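Local coordinates for protein beta-gamma-crystallin (Geodia cydonium, PDB 4IAU) that is of unknown function but binds calcium and, as a beta-gamma-crystallin, folds into two Greek-key domains, at residues S2-V6 and Q16-S20. Sequence-based numbering, arbitrary orientation.
Sequences STAKV and QDFTS
The F18 ring meets V6 at its edge: the carbonyl oxygen V6 O lies near the ring plane, and V6 CG1 packs on F18 CB at 4.0 Å rather than on the ring. CG of F18 stands beside its own backbone N (chi1 -62°), which keeps CD1 next to V6 O. F76 adds an edge-to-face contact to the ring, and W39 and F41 pack on V6. The D17 carboxylate lies on the other side of the hairpin. There the extended K5 chain crosses it, with K5 CE 3.6 Å from D17 OD2. Water 2 accepts from K5 NZ at 3.0 Å and donates to D17 OD2 at 2.6 Å. K5 has a second conformer, and its contacts hold for the one described. D17 OD1 is hydrogen-bonded to T7 OG1.

V6 and F18 form an antiparallel hydrogen-bonded pair, joining strands 5-9 and 15-18 of a Greek-key sheet. V6 N is hydrogen-bonded to F18 O at 3.0 Å, and F18 N to V6 O at 2.9 Å. The CA-H groups of K5 and D17 also approach these two oxygens.

Toward the N-terminus, the direct hydrogen bonding stops at this pair. Beyond it, T19 CA approaches A4 O, and water 1 accepts from A4 N and donates to T19 O at 2.8 Å. The V6 and F18 side is apolar and buried, while water reaches the K5 and D17 side. With K5 NZ 4.0 Å from D17 OD2, the charge pairing is probably weak and partly solvent-mediated.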
loop_
_atom_site.group_PDB
_atom_site.type_symbol
_atom_site.label_atom_id
_atom_site.label_comp_id
_atom_site.label_asym_id
_atom_site.label_seq_id
_atom_site.Cartn_x
_atom_site.Cartn_y
_atom_site.Cartn_z
ATOM N N SER A 2 -3.559 14.753 12.554
ATOM C CA SER A 2 -3.582 13.733 11.536
ATOM C C SER A 2 -2.174 13.248 11.290
ATOM O O SER A 2 -1.255 14.067 11.252
ATOM C CB SER A 2 -4.116 14.260 10.190
ATOM O OG SER A 2 -3.309 15.372 9.805
ATOM N N THR A 3 -2.043 11.961 11.077
ATOM C CA THR A 3 -0.780 11.329 10.787
ATOM C C THR A 3 -0.473 11.192 9.286
ATOM O O THR A 3 0.721 11.139 8.879
ATOM C CB THR A 3 -0.737 9.941 11.466
ATOM O OG1 THR A 3 -1.047 10.172 12.850
ATOM C CG2 THR A 3 0.695 9.550 11.450
ATOM N N ALA A 4 -1.459 11.130 8.450
ATOM C CA ALA A 4 -1.303 11.166 6.983
ATOM C C ALA A 4 -2.297 12.179 6.446
ATOM O O ALA A 4 -3.414 12.290 6.954
ATOM C CB ALA A 4 -1.543 9.792 6.397
ATOM N N LYS A 5 -1.891 12.902 5.389
ATOM C CA LYS A 5 -2.746 13.948 4.851
ATOM C C LYS A 5 -2.411 14.176 3.390
ATOM O O LYS A 5 -1.226 14.229 3.022
ATOM C CB LYS A 5 -2.622 15.218 5.684
ATOM C CG LYS A 5 -3.725 16.215 5.473
ATOM C CD LYS A 5 -3.573 17.411 6.436
ATOM C CE LYS A 5 -4.735 18.365 6.246
ATOM N NZ LYS A 5 -4.522 19.528 7.193
ATOM N N VAL A 6 -3.428 14.343 2.574
ATOM C CA VAL A 6 -3.270 14.647 1.164
ATOM C C VAL A 6 -4.319 15.683 0.757
ATOM O O VAL A 6 -5.454 15.614 1.173
ATOM C CB VAL A 6 -3.320 13.371 0.291
ATOM C CG1 VAL A 6 -4.667 12.652 0.421
ATOM C CG2 VAL A 6 -3.011 13.685 -1.160
ATOM N N GLN A 16 -9.948 19.463 -1.612
ATOM C CA GLN A 16 -10.334 18.807 -0.371
ATOM C C GLN A 16 -9.123 18.099 0.183
ATOM O O GLN A 16 -8.307 17.548 -0.561
ATOM C CB GLN A 16 -11.459 17.795 -0.634
ATOM C CG GLN A 16 -12.084 17.257 0.644
ATOM C CD GLN A 16 -13.296 16.419 0.426
ATOM O OE1 GLN A 16 -13.694 16.142 -0.702
ATOM N NE2 GLN A 16 -13.919 15.984 1.522
ATOM N N ASP A 17 -9.038 18.081 1.527
ATOM C CA ASP A 17 -7.987 17.338 2.197
ATOM C C ASP A 17 -8.580 16.048 2.784
ATOM O O ASP A 17 -9.705 16.008 3.218
ATOM C CB ASP A 17 -7.382 18.158 3.318
ATOM C CG ASP A 17 -6.700 19.443 2.872
ATOM O OD1 ASP A 17 -6.405 19.581 1.695
ATOM O OD2 ASP A 17 -6.501 20.324 3.785
ATOM N N PHE A 18 -7.744 14.997 2.787
ATOM C CA PHE A 18 -8.107 13.703 3.315
ATOM C C PHE A 18 -7.032 13.232 4.271
ATOM O O PHE A 18 -5.835 13.449 4.060
ATOM C CB PHE A 18 -8.219 12.698 2.172
ATOM C CG PHE A 18 -9.298 13.067 1.176
ATOM C CD1 PHE A 18 -8.991 13.937 0.124
ATOM C CD2 PHE A 18 -10.582 12.580 1.304
ATOM C CE1 PHE A 18 -9.969 14.326 -0.785
ATOM C CE2 PHE A 18 -11.562 12.957 0.386
ATOM C CZ PHE A 18 -11.259 13.833 -0.636
ATOM N N THR A 19 -7.472 12.510 5.328
ATOM C CA THR A 19 -6.581 11.990 6.350
ATOM C C THR A 19 -6.820 10.507 6.576
ATOM O O THR A 19 -6.212 9.929 7.476
ATOM C CB THR A 19 -6.766 12.719 7.681
ATOM O OG1 THR A 19 -8.114 12.593 8.108
ATOM C CG2 THR A 19 -6.464 14.212 7.500
ATOM N N SER A 20 -7.684 9.865 5.802
ATOM C CA SER A 20 -7.997 8.468 5.981
ATOM C C SER A 20 -8.317 7.828 4.654
ATOM O O SER A 20 -8.546 8.515 3.654
ATOM C CB SER A 20 -9.150 8.304 6.968
ATOM O OG SER A 20 -10.318 8.814 6.377
HETATM O O HOH W 1 -4.149 10.209 9.289
HETATM O O HOH W 2 -7.259 20.441 6.315
#